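Local coordinates for CRISPR system Cmr subunit Cmr6 (Pyrococcus furiosus, PDB 4W8V), which caps, together with Cmr1, the crRNA-guided type III-B Cmr ribonucleoprotein complex, an RNA-binding machine of adaptive defence against mobile genetic elements, at residues Tyr45-Ile50 with Asp156-Glu161; Lys18-Ser23 with Pro198-Phe203; Arg24-Leu29 with Val231-Ser236; Ser53-Val58 with Val142-Ala147. One frame throughout, in Å; residues are numbered along the deposited sequence.

All four contacts lie in the RAMP-superfamily part of the chain, and each touches the other three. Along the sequence, contact 4 (53-58 with 142-147) lies within the loop closed by contact 1 (45-50 with 156-161), which in turn lies within the loops closed by contact 2 (18-23 with 198-203) and contact 3 (24-29 with 231-236); these last two cross. The centres of contacts 1 and 2 are about 11 Å apart, those of contacts 1 and 4 about 20 Å. Contacts 2 and 4 share the four-stranded antiparallel sheet, while contact 3 brings in strand 25-28 of the smaller sheet. Together they tie up the RAMP fold of this C-terminal part of Cmr6, whose function belongs to the whole protein.

Contact 1: residues Tyr45-Ile50 with Asp156-Glu161; sequences YGVPYI and DKPILE
Lys157 meets Tyr45 through its aliphatic base: CB lies 4.2 Å from Tyr45 CD1, approaching the ring obliquely, while the rest of the lysine chain leads its amine away from the contact. Pro158 follows with two carbons of its ring. Its CD sits 3.7 Å from Tyr45 CB, the two side chains crossing at about a right angle, and its CG reaches Val47 CG2 at 3.6 Å. Val47 offers that methyl because CG1 is anti to the backbone N (chi1 179°), which leaves CG2 beside the N; Val47 also packs on Val201 and Phe203. Two residues on, Leu160 points back at the loop. Its CD1 lies directly on the backbone of Tyr45 and Gly46, 3.4 Å from Gly46 O, and its CD2 stands 4.2 Å from Val47 CG2. Pro198 packs against both Pro158 and Leu160. The loop after helix 34-43 is thereby laid against the loop leading into strand 161-165. No hydrogen bond joins the two segments, and Gly46 O is taken by Arg40, so the join rests on van der Waals packing, of carbon on carbon and of the Leu160 methyl on backbone carbonyls.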
loop_
_atom_site.group_PDB
_atom_site.type_symbol
_atom_site.label_atom_id
_atom_site.label_comp_id
_atom_site.label_asym_id
_atom_site.label_seq_id
_atom_site.Cartn_x
_atom_site.Cartn_y
_atom_site.Cartn_z
ATOM N N TYR A 45 8.438 -7.740 20.922
ATOM C CA TYR A 45 7.329 -8.133 21.793
ATOM C C TYR A 45 6.203 -8.839 21.039
ATOM O O TYR A 45 5.040 -8.744 21.414
ATOM C CB TYR A 45 6.755 -6.922 22.554
ATOM C CG TYR A 45 7.791 -6.028 23.210
ATOM C CD1 TYR A 45 8.150 -6.202 24.541
ATOM C CD2 TYR A 45 8.392 -5.000 22.499
ATOM C CE1 TYR A 45 9.094 -5.372 25.145
ATOM C CE2 TYR A 45 9.340 -4.172 23.085
ATOM C CZ TYR A 45 9.685 -4.360 24.407
ATOM O OH TYR A 45 10.629 -3.535 24.975
ATOM N N GLY A 46 6.549 -9.547 19.975
ATOM C CA GLY A 46 5.566 -10.315 19.222
ATOM C C GLY A 46 4.934 -9.564 18.069
ATOM O O GLY A 46 4.156 -10.137 17.294
ATOM N N VAL A 47 5.270 -8.289 17.936
ATOM C CA VAL A 47 4.683 -7.450 16.893
ATOM C C VAL A 47 5.257 -7.777 15.506
ATOM O O VAL A 47 6.466 -7.663 15.295
ATOM C CB VAL A 47 4.912 -5.962 17.236
ATOM C CG1 VAL A 47 4.343 -5.032 16.172
ATOM C CG2 VAL A 47 4.287 -5.662 18.581
ATOM N N PRO A 48 4.401 -8.196 14.554
ATOM C CA PRO A 48 4.964 -8.538 13.246
ATOM C C PRO A 48 5.241 -7.306 12.391
ATOM O O PRO A 48 4.861 -6.201 12.746
ATOM C CB PRO A 48 3.872 -9.413 12.631
ATOM C CG PRO A 48 2.621 -8.892 13.242
ATOM C CD PRO A 48 2.971 -8.561 14.638
ATOM N N TYR A 49 5.930 -7.467 11.277
ATOM C CA TYR A 49 6.137 -6.322 10.400
ATOM C C TYR A 49 5.109 -6.277 9.286
ATOM O O TYR A 49 4.297 -7.193 9.127
ATOM C CB TYR A 49 7.544 -6.340 9.791
ATOM C CG TYR A 49 7.828 -7.512 8.867
ATOM C CD1 TYR A 49 7.731 -7.381 7.486
ATOM C CD2 TYR A 49 8.227 -8.735 9.380
ATOM C CE1 TYR A 49 8.017 -8.441 6.641
ATOM C CE2 TYR A 49 8.522 -9.808 8.542
ATOM C CZ TYR A 49 8.420 -9.657 7.177
ATOM O OH TYR A 49 8.733 -10.728 6.359
ATOM N N ILE A 50 5.151 -5.180 8.533
ATOM C CA ILE A 50 4.329 -5.000 7.343
ATOM C C ILE A 50 5.203 -5.169 6.122
ATOM O O ILE A 50 6.109 -4.364 5.899
ATOM C CB ILE A 50 3.692 -3.605 7.311
ATOM C CG1 ILE A 50 2.765 -3.404 8.518
ATOM C CG2 ILE A 50 2.972 -3.389 5.996
ATOM C CD1 ILE A 50 2.889 -2.024 9.164
ATOM N N ASP A 156 5.168 0.635 26.509
ATOM C CA ASP A 156 4.799 -0.524 27.305
ATOM C C ASP A 156 4.602 -1.726 26.393
ATOM O O ASP A 156 4.334 -1.566 25.205
ATOM C CB ASP A 156 3.531 -0.245 28.113
ATOM C CG ASP A 156 3.582 1.086 28.836
ATOM O OD1 ASP A 156 4.245 1.165 29.891
ATOM O OD2 ASP A 156 2.960 2.053 28.348
ATOM N N LYS A 157 4.745 -2.924 26.949
ATOM C CA LYS A 157 4.592 -4.158 26.184
ATOM C C LYS A 157 3.204 -4.258 25.543
ATOM O O LYS A 157 2.202 -4.348 26.244
ATOM C CB LYS A 157 4.848 -5.368 27.081
ATOM C CG LYS A 157 4.355 -6.684 26.498
ATOM C CD LYS A 157 4.896 -7.859 27.290
ATOM C CE LYS A 157 4.301 -9.169 26.818
ATOM N NZ LYS A 157 2.854 -9.258 27.144
ATOM N N PRO A 158 3.144 -4.235 24.203
ATOM C CA PRO A 158 1.839 -4.184 23.523
ATOM C C PRO A 158 1.011 -5.421 23.778
ATOM O O PRO A 158 1.520 -6.536 23.722
ATOM C CB PRO A 158 2.208 -4.072 22.043
ATOM C CG PRO A 158 3.571 -4.647 21.949
ATOM C CD PRO A 158 4.261 -4.330 23.248
ATOM N N ILE A 159 -0.260 -5.221 24.096
ATOM C CA ILE A 159 -1.179 -6.341 24.225
ATOM C C ILE A 159 -1.668 -6.769 22.844
ATOM O O ILE A 159 -2.343 -6.001 22.151
ATOM C CB ILE A 159 -2.378 -5.997 25.115
ATOM C CG1 ILE A 159 -1.903 -5.675 26.531
ATOM C CG2 ILE A 159 -3.339 -7.154 25.144
ATOM C CD1 ILE A 159 -0.958 -6.718 27.120
ATOM N N LEU A 160 -1.317 -7.993 22.460
ATOM C CA LEU A 160 -1.652 -8.528 21.143
ATOM C C LEU A 160 -2.825 -9.496 21.203
ATOM O O LEU A 160 -2.900 -10.324 22.108
ATOM C CB LEU A 160 -0.436 -9.227 20.527
ATOM C CG LEU A 160 0.790 -8.335 20.319
ATOM C CD1 LEU A 160 1.909 -9.113 19.658
ATOM C CD2 LEU A 160 0.436 -7.108 19.503
ATOM N N GLU A 161 -3.737 -9.394 20.236
ATOM C CA GLU A 161 -4.850 -10.333 20.146
ATOM C C GLU A 161 -4.646 -11.286 18.972
ATOM O O GLU A 161 -4.248 -10.870 17.881
ATOM C CB GLU A 161 -6.185 -9.596 20.004
ATOM C CG GLU A 161 -6.592 -8.752 21.203
ATOM C CD GLU A 161 -6.919 -9.579 22.433
ATOM O OE1 GLU A 161 -7.437 -10.706 22.280
ATOM O OE2 GLU A 161 -6.651 -9.104 23.560
#

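Contact 2: residues Lys18-Ser23 with Pro198-Phe203; sequences KFKTQS and PKDVPF
Phe19 and Phe203 form an antiparallel hydrogen-bonded pair, each supplying its N-H and its carbonyl to the other: Phe19 N to Phe203 O is 2.8 Å and Phe203 N to Phe19 O is 2.6 Å, both nearly straight. Lys20 and Pro202 make the next, non-hydrogen-bonded pair. Thr21 then does most of the polar work. Its N donates to Val201 O at 3.1 Å along a more bent path (146°), and its carbonyl accepts from Asp200 N at 2.9 Å. The hydroxyl is satisfied in both roles, with OG1 accepting from Val201 N at 3.0 Å and donating to Pro198 O at 2.8 Å, in that carbonyl's plane. A chi1 of 45° sets OG1 between the backbone N and the carbonyl carbon, directing it into the turn, while CG2 packs obliquely on the Phe203 ring. Lys20 and Asp200 lie side by side, pointing the same way. Their charged atoms, NZ and OD1, stay 4.0 Å apart, and a water links both to Thr21 O. Lys18 NZ pairs with Glu153 in a salt bridge, and Ser23 OG bonds to Gly238 O. Strand 13-21 lies between strands 202-209 and 242-244 in the sheet, with the Phe19 ring on helix 212-228 at Phe219, Lys223 and Leu226.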
loop_
_atom_site.group_PDB
_atom_site.type_symbol
_atom_site.label_atom_id
_atom_site.label_comp_id
_atom_site.label_asym_id
_atom_site.label_seq_id
_atom_site.Cartn_x
_atom_site.Cartn_y
_atom_site.Cartn_z
ATOM N N LYS A 18 9.091 7.809 10.607
ATOM C CA LYS A 18 8.556 7.011 11.699
ATOM C C LYS A 18 7.038 7.123 11.752
ATOM O O LYS A 18 6.498 8.222 11.773
ATOM C CB LYS A 18 9.153 7.444 13.032
ATOM C CG LYS A 18 10.631 7.181 13.178
ATOM C CD LYS A 18 11.066 7.479 14.597
ATOM C CE LYS A 18 12.570 7.411 14.764
ATOM N NZ LYS A 18 12.955 7.995 16.076
ATOM N N PHE A 19 6.357 5.982 11.784
ATOM C CA PHE A 19 4.898 5.949 11.726
ATOM C C PHE A 19 4.337 5.199 12.916
ATOM O O PHE A 19 4.918 4.218 13.361
ATOM C CB PHE A 19 4.426 5.301 10.418
ATOM C CG PHE A 19 4.714 6.131 9.191
ATOM C CD1 PHE A 19 6.023 6.347 8.766
ATOM C CD2 PHE A 19 3.674 6.688 8.458
ATOM C CE1 PHE A 19 6.293 7.105 7.640
ATOM C CE2 PHE A 19 3.932 7.455 7.329
ATOM C CZ PHE A 19 5.237 7.660 6.911
ATOM N N LYS A 20 3.222 5.677 13.454
ATOM C CA LYS A 20 2.543 4.947 14.515
ATOM C C LYS A 20 1.213 4.462 13.991
ATOM O O LYS A 20 0.660 5.076 13.085
ATOM C CB LYS A 20 2.342 5.814 15.758
ATOM C CG LYS A 20 1.545 7.079 15.513
ATOM C CD LYS A 20 1.503 7.957 16.755
ATOM C CE LYS A 20 0.837 9.302 16.482
ATOM N NZ LYS A 20 -0.641 9.178 16.344
ATOM N N THR A 21 0.719 3.353 14.542
ATOM C CA THR A 21 -0.593 2.826 14.182
ATOM C C THR A 21 -1.687 3.756 14.713
ATOM O O THR A 21 -1.868 3.858 15.927
ATOM C CB THR A 21 -0.796 1.397 14.742
ATOM O OG1 THR A 21 -0.351 1.350 16.104
ATOM C CG2 THR A 21 0.006 0.367 13.930
ATOM N N GLN A 22 -2.390 4.458 13.826
ATOM C CA GLN A 22 -3.440 5.369 14.273
ATOM C C GLN A 22 -4.656 4.587 14.785
ATOM O O GLN A 22 -5.278 4.969 15.778
ATOM C CB GLN A 22 -3.862 6.327 13.156
ATOM C CG GLN A 22 -4.866 7.391 13.631
ATOM C CD GLN A 22 -5.593 8.100 12.498
ATOM O OE1 GLN A 22 -6.096 7.468 11.567
ATOM N NE2 GLN A 22 -5.653 9.421 12.577
ATOM N N SER A 23 -4.979 3.496 14.096
ATOM C CA SER A 23 -5.982 2.544 14.531
ATOM C C SER A 23 -5.301 1.181 14.675
ATOM O O SER A 23 -4.132 1.031 14.332
ATOM C CB SER A 23 -7.162 2.475 13.528
ATOM O OG SER A 23 -6.729 2.117 12.226
ATOM N N PRO A 198 -1.977 -3.064 18.751
ATOM C CA PRO A 198 -2.727 -1.923 19.289
ATOM C C PRO A 198 -2.314 -0.600 18.662
ATOM O O PRO A 198 -1.374 -0.552 17.872
ATOM C CB PRO A 198 -2.397 -1.946 20.788
ATOM C CG PRO A 198 -1.150 -2.769 20.920
ATOM C CD PRO A 198 -1.169 -3.752 19.777
ATOM N N LYS A 199 -3.017 0.470 19.011
ATOM C CA LYS A 199 -2.660 1.800 18.533
ATOM C C LYS A 199 -1.339 2.254 19.153
ATOM O O LYS A 199 -0.942 1.753 20.196
ATOM C CB LYS A 199 -3.751 2.817 18.870
ATOM C CG LYS A 199 -5.156 2.408 18.525
ATOM C CD LYS A 199 -6.143 3.421 19.066
ATOM C CE LYS A 199 -7.559 3.086 18.654
ATOM N NZ LYS A 199 -8.487 4.138 19.119
ATOM N N ASP A 200 -0.685 3.207 18.496
ATOM C CA ASP A 200 0.542 3.841 18.979
ATOM C C ASP A 200 1.713 2.877 19.076
ATOM O O ASP A 200 2.518 2.950 19.996
ATOM C CB ASP A 200 0.312 4.507 20.335
ATOM C CG ASP A 200 -0.654 5.657 20.250
ATOM O OD1 ASP A 200 -0.532 6.466 19.303
ATOM O OD2 ASP A 200 -1.541 5.744 21.121
ATOM N N VAL A 201 1.793 1.973 18.113
ATOM C CA VAL A 201 2.961 1.132 17.958
ATOM C C VAL A 201 3.792 1.732 16.827
ATOM O O VAL A 201 3.265 2.050 15.765
ATOM C CB VAL A 201 2.564 -0.318 17.677
ATOM C CG1 VAL A 201 3.787 -1.150 17.339
ATOM C CG2 VAL A 201 1.794 -0.895 18.891
ATOM N N PRO A 202 5.084 1.958 17.080
ATOM C CA PRO A 202 5.919 2.649 16.095
ATOM C C PRO A 202 6.526 1.729 15.038
ATOM O O PRO A 202 7.047 0.667 15.380
ATOM C CB PRO A 202 7.016 3.276 16.950
ATOM C CG PRO A 202 7.084 2.438 18.171
ATOM C CD PRO A 202 5.729 1.868 18.405
ATOM N N PHE A 203 6.449 2.151 13.775
ATOM C CA PHE A 203 7.038 1.440 12.654
ATOM C C PHE A 203 7.970 2.367 11.893
ATOM O O PHE A 203 7.694 3.552 11.747
ATOM C CB PHE A 203 5.953 0.887 11.694
ATOM C CG PHE A 203 5.238 -0.316 12.223
ATOM C CD1 PHE A 203 4.279 -0.187 13.208
ATOM C CD2 PHE A 203 5.528 -1.581 11.740
ATOM C CE1 PHE A 203 3.633 -1.299 13.712
ATOM C CE2 PHE A 203 4.885 -2.700 12.231
ATOM C CZ PHE A 203 3.939 -2.564 13.212
HETATM O O HOH W 1 -2.433 6.784 17.223
#

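Contact 3: residues Arg24-Leu29 with Val231-Ser236; sequences RLVVGL and VGAKTS
Val26, on the outermost strand 25-28 of the small antiparallel sheet, takes one backbone hydrogen bond from the loop after helix 212-228: Ala233 N donates to Val26 O at 2.8 Å, tilted 18° from the carbonyl plane. This loop is glycine-rich and precedes strand 242-244 of the RAMP fold, a position consistent with the C-terminal glycine-rich loop known in RAMP proteins. Gly232, at a positive phi of 81°, passes close beside the strand's edge, its CA 3.2 Å from Val26 O. Val26 is the main side chain of the contact. Its CG1 meets Ala233 CB at 4.1 Å, and its CG2 touches the aliphatic CE of Lys234, reached where the lysine chain bends at chi3. Beyond the strand, the Val26 side chain also packs on Phe194 of strand 192-197, as does Ala233. Leu25 works from the neighbouring position. With CG anti to the backbone N (chi1 178°), its CD1 swings toward the loop and lies 4.0 Å from Val231 CG2 and 3.3 Å from Val231 O. A water completes the join between strand and loop: it accepts from Val26 N at 3.2 Å and donates both to Ala233 O at 2.8 Å and to Val231 O at 2.7 Å.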
loop_
_atom_site.group_PDB
_atom_site.type_symbol
_atom_site.label_atom_id
_atom_site.label_comp_id
_atom_site.label_asym_id
_atom_site.label_seq_id
_atom_site.Cartn_x
_atom_site.Cartn_y
_atom_site.Cartn_z
ATOM N N ARG A 24 -6.016 0.180 15.182
ATOM C CA ARG A 24 -5.404 -1.127 15.354
ATOM C C ARG A 24 -5.021 -1.749 14.024
ATOM O O ARG A 24 -5.689 -1.570 12.993
ATOM C CB ARG A 24 -6.329 -2.061 16.110
ATOM C CG ARG A 24 -6.488 -1.720 17.545
ATOM C CD ARG A 24 -7.646 -2.467 18.147
ATOM N NE ARG A 24 -8.061 -1.795 19.367
ATOM C CZ ARG A 24 -7.743 -2.211 20.582
ATOM N NH1 ARG A 24 -7.029 -3.318 20.735
ATOM N NH2 ARG A 24 -8.150 -1.528 21.639
ATOM N N LEU A 25 -3.926 -2.490 14.058
ATOM C CA LEU A 25 -3.401 -3.098 12.854
ATOM C C LEU A 25 -3.534 -4.617 12.931
ATOM O O LEU A 25 -3.126 -5.247 13.915
ATOM C CB LEU A 25 -1.949 -2.672 12.657
ATOM C CG LEU A 25 -1.151 -3.221 11.486
ATOM C CD1 LEU A 25 -1.713 -2.761 10.112
ATOM C CD2 LEU A 25 0.286 -2.761 11.696
ATOM N N VAL A 26 -4.136 -5.181 11.892
ATOM C CA VAL A 26 -4.439 -6.604 11.819
ATOM C C VAL A 26 -3.564 -7.255 10.751
ATOM O O VAL A 26 -3.677 -6.964 9.568
ATOM C CB VAL A 26 -5.926 -6.830 11.506
ATOM C CG1 VAL A 26 -6.277 -8.310 11.572
ATOM C CG2 VAL A 26 -6.792 -6.023 12.477
ATOM N N VAL A 27 -2.667 -8.120 11.194
ATOM C CA VAL A 27 -1.608 -8.681 10.354
ATOM C C VAL A 27 -1.687 -10.200 10.331
ATOM O O VAL A 27 -1.780 -10.821 11.376
ATOM C CB VAL A 27 -0.199 -8.258 10.885
ATOM C CG1 VAL A 27 0.876 -8.739 9.945
ATOM C CG2 VAL A 27 -0.131 -6.752 11.062
ATOM N N GLY A 28 -1.658 -10.803 9.144
ATOM C CA GLY A 28 -1.617 -12.251 9.019
ATOM C C GLY A 28 -0.215 -12.796 9.215
ATOM O O GLY A 28 0.755 -12.274 8.652
ATOM N N LEU A 29 -0.095 -13.839 10.026
ATOM C CA LEU A 29 1.185 -14.513 10.175
ATOM C C LEU A 29 1.375 -15.578 9.105
ATOM O O LEU A 29 0.607 -16.537 9.020
ATOM C CB LEU A 29 1.297 -15.139 11.556
ATOM C CG LEU A 29 1.181 -14.136 12.682
ATOM C CD1 LEU A 29 0.770 -14.876 13.915
ATOM C CD2 LEU A 29 2.521 -13.421 12.885
ATOM N N VAL A 231 -3.056 -0.600 5.699
ATOM C CA VAL A 231 -2.443 -1.885 5.390
ATOM C C VAL A 231 -2.943 -2.932 6.367
ATOM O O VAL A 231 -3.610 -2.611 7.361
ATOM C CB VAL A 231 -0.905 -1.828 5.472
ATOM C CG1 VAL A 231 -0.306 -1.236 4.205
ATOM C CG2 VAL A 231 -0.480 -1.053 6.718
ATOM N N GLY A 232 -2.606 -4.186 6.089
ATOM C CA GLY A 232 -3.089 -5.287 6.896
ATOM C C GLY A 232 -4.494 -5.634 6.455
ATOM O O GLY A 232 -4.939 -5.212 5.384
ATOM N N ALA A 233 -5.207 -6.367 7.305
ATOM C CA ALA A 233 -6.535 -6.854 6.986
ATOM C C ALA A 233 -7.620 -5.976 7.607
ATOM O O ALA A 233 -7.338 -5.133 8.481
ATOM C CB ALA A 233 -6.692 -8.277 7.466
ATOM N N LYS A 234 -8.852 -6.167 7.130
ATOM C CA LYS A 234 -10.019 -5.427 7.610
ATOM C C LYS A 234 -9.849 -3.913 7.509
ATOM O O LYS A 234 -10.376 -3.161 8.326
ATOM C CB LYS A 234 -10.324 -5.825 9.059
ATOM C CG LYS A 234 -10.737 -7.272 9.200
ATOM C CD LYS A 234 -11.408 -7.527 10.542
ATOM C CE LYS A 234 -10.388 -7.623 11.667
ATOM N NZ LYS A 234 -11.018 -7.889 12.999
ATOM N N THR A 235 -9.127 -3.457 6.493
ATOM C CA THR A 235 -8.889 -2.027 6.334
ATOM C C THR A 235 -10.171 -1.260 6.021
ATOM O O THR A 235 -10.298 -0.078 6.366
ATOM C CB THR A 235 -7.861 -1.747 5.231
ATOM O OG1 THR A 235 -8.304 -2.340 4.011
ATOM C CG2 THR A 235 -6.490 -2.321 5.600
ATOM N N SER A 236 -11.140 -1.933 5.397
ATOM C CA SER A 236 -12.401 -1.272 5.057
ATOM C C SER A 236 -13.184 -0.877 6.311
ATOM O O SER A 236 -13.967 0.066 6.280
ATOM C CB SER A 236 -13.272 -2.158 4.145
ATOM O OG SER A 236 -13.874 -3.228 4.853
HETATM O O HOH W 2 -5.144 -3.643 9.306
#

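Contact 4: residues Ser53-Val58 with Val142-Ala147; sequences SAIKGV and VVFFDA
Lys56 and Phe144 mark the closest backbone approach, CA to CA 6.1 Å, where one turn of helix 52-68 lies against strand 143-149, an outermost strand of the four-stranded antiparallel sheet in this RAMP-superfamily fold. The helical backbone is regular, with Gly57 N bonded to Ser53 O, and no direct hydrogen bond joins residues 53-58 to 142-147. Side chains therefore make the join. Phe144 points at the helix and its ring is met from two directions. Lys56 crosses over one face at about a right angle: its CG stands 3.9 Å from the ring centroid, 22° off the normal, a CH-pi contact displaced toward the rim. The lysine can reach across the ring because CG is anti to the backbone N (chi1 -170°) and the chain beyond is fully extended, which carries CD and CE on past the ring; CB, set by the backbone, touches it too. Ile55 comes instead at the ring's edge, with CG2 4.1 Å from Phe144 CD2. The other branch of Ile55 reaches further along the strand, where CD1 packs on Ala147 CB at 3.6 Å. Val222 of helix 212-228 touches both Ile55 and Phe144, so the packing continues into that helix. Near the start of helix 52-68, Asp146 OD1 accepts from Gly52 N, tying the strand to the helix through a polar bond as well. At the far end of the lysine, Lys56 NZ donates to Phe133 O and, weakly, to a water 3.1 Å from Lys56 NZ; this water donates to Val142 O at 2.8 Å.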
loop_
_atom_site.group_PDB
_atom_site.type_symbol
_atom_site.label_atom_id
_atom_site.label_comp_id
_atom_site.label_asym_id
_atom_site.label_seq_id
_atom_site.Cartn_x
_atom_site.Cartn_y
_atom_site.Cartn_z
ATOM N N SER A 53 5.900 -5.457 0.062
ATOM C CA SER A 53 5.055 -5.789 -1.076
ATOM C C SER A 53 3.631 -5.331 -0.787
ATOM O O SER A 53 2.922 -4.883 -1.687
ATOM C CB SER A 53 5.109 -7.295 -1.388
ATOM O OG SER A 53 4.530 -8.077 -0.351
ATOM N N ALA A 54 3.219 -5.413 0.472
ATOM C CA ALA A 54 1.921 -4.876 0.862
ATOM C C ALA A 54 1.909 -3.344 0.806
ATOM O O ALA A 54 0.913 -2.750 0.407
ATOM C CB ALA A 54 1.529 -5.356 2.245
ATOM N N ILE A 55 3.010 -2.708 1.201
ATOM C CA ILE A 55 3.112 -1.254 1.100
ATOM C C ILE A 55 3.053 -0.839 -0.370
ATOM O O ILE A 55 2.338 0.099 -0.729
ATOM C CB ILE A 55 4.399 -0.735 1.767
ATOM C CG1 ILE A 55 4.279 -0.923 3.280
ATOM C CG2 ILE A 55 4.636 0.751 1.437
ATOM C CD1 ILE A 55 5.306 -0.191 4.074
ATOM N N LYS A 56 3.752 -1.585 -1.223
ATOM C CA LYS A 56 3.712 -1.351 -2.664
ATOM C C LYS A 56 2.313 -1.533 -3.259
ATOM O O LYS A 56 1.871 -0.727 -4.066
ATOM C CB LYS A 56 4.681 -2.299 -3.363
ATOM C CG LYS A 56 4.905 -1.983 -4.820
ATOM C CD LYS A 56 5.859 -2.967 -5.459
ATOM C CE LYS A 56 6.389 -2.396 -6.760
ATOM N NZ LYS A 56 7.208 -3.353 -7.547
ATOM N N GLY A 57 1.634 -2.607 -2.870
ATOM C CA GLY A 57 0.293 -2.893 -3.344
ATOM C C GLY A 57 -0.729 -1.816 -3.045
ATOM O O GLY A 57 -1.398 -1.311 -3.953
ATOM N N VAL A 58 -0.866 -1.463 -1.773
ATOM C CA VAL A 58 -1.785 -0.398 -1.395
ATOM C C VAL A 58 -1.432 0.943 -2.081
ATOM O O VAL A 58 -2.324 1.706 -2.440
ATOM C CB VAL A 58 -1.830 -0.219 0.135
ATOM C CG1 VAL A 58 -0.481 0.289 0.674
ATOM C CG2 VAL A 58 -2.970 0.718 0.537
ATOM N N VAL A 142 12.307 1.701 -7.743
ATOM C CA VAL A 142 12.172 2.043 -6.335
ATOM C C VAL A 142 11.964 0.785 -5.509
ATOM O O VAL A 142 11.190 -0.097 -5.868
ATOM C CB VAL A 142 11.007 3.032 -6.088
ATOM C CG1 VAL A 142 10.790 3.236 -4.597
ATOM C CG2 VAL A 142 11.301 4.368 -6.759
ATOM N N VAL A 143 12.691 0.696 -4.410
ATOM C CA VAL A 143 12.592 -0.431 -3.512
ATOM C C VAL A 143 11.574 -0.094 -2.446
ATOM O O VAL A 143 11.664 0.960 -1.808
ATOM C CB VAL A 143 13.961 -0.753 -2.868
ATOM C CG1 VAL A 143 13.828 -1.846 -1.815
ATOM C CG2 VAL A 143 14.957 -1.149 -3.941
ATOM N N PHE A 144 10.591 -0.968 -2.273
ATOM C CA PHE A 144 9.633 -0.794 -1.206
ATOM C C PHE A 144 10.035 -1.681 -0.055
ATOM O O PHE A 144 9.705 -2.869 -0.036
ATOM C CB PHE A 144 8.216 -1.108 -1.675
ATOM C CG PHE A 144 7.635 -0.050 -2.556
ATOM C CD1 PHE A 144 7.880 -0.049 -3.927
ATOM C CD2 PHE A 144 6.846 0.952 -2.016
ATOM C CE1 PHE A 144 7.353 0.949 -4.730
ATOM C CE2 PHE A 144 6.310 1.939 -2.812
ATOM C CZ PHE A 144 6.574 1.944 -4.166
ATOM N N PHE A 145 10.757 -1.088 0.899
ATOM C CA PHE A 145 11.249 -1.811 2.064
ATOM C C PHE A 145 10.118 -2.251 2.949
ATOM O O PHE A 145 9.025 -1.678 2.935
ATOM C CB PHE A 145 12.215 -0.959 2.906
ATOM C CG PHE A 145 13.499 -0.616 2.210
ATOM C CD1 PHE A 145 14.441 -1.590 1.944
ATOM C CD2 PHE A 145 13.767 0.691 1.839
ATOM C CE1 PHE A 145 15.619 -1.276 1.306
ATOM C CE2 PHE A 145 14.931 1.023 1.198
ATOM C CZ PHE A 145 15.871 0.040 0.931
ATOM N N ASP A 146 10.405 -3.264 3.750
ATOM C CA ASP A 146 9.481 -3.686 4.768
ATOM C C ASP A 146 9.367 -2.609 5.845
ATOM O O ASP A 146 10.349 -1.919 6.185
ATOM C CB ASP A 146 9.925 -5.032 5.342
ATOM C CG ASP A 146 9.888 -6.153 4.291
ATOM O OD1 ASP A 146 8.798 -6.510 3.818
ATOM O OD2 ASP A 146 10.943 -6.654 3.906
ATOM N N ALA A 147 8.152 -2.445 6.354
ATOM C CA ALA A 147 7.904 -1.533 7.459
ATOM C C ALA A 147 8.055 -2.307 8.744
ATOM O O ALA A 147 7.390 -3.319 8.936
ATOM C CB ALA A 147 6.537 -0.927 7.361
HETATM O O HOH W 3 9.146 -0.909 -7.672
#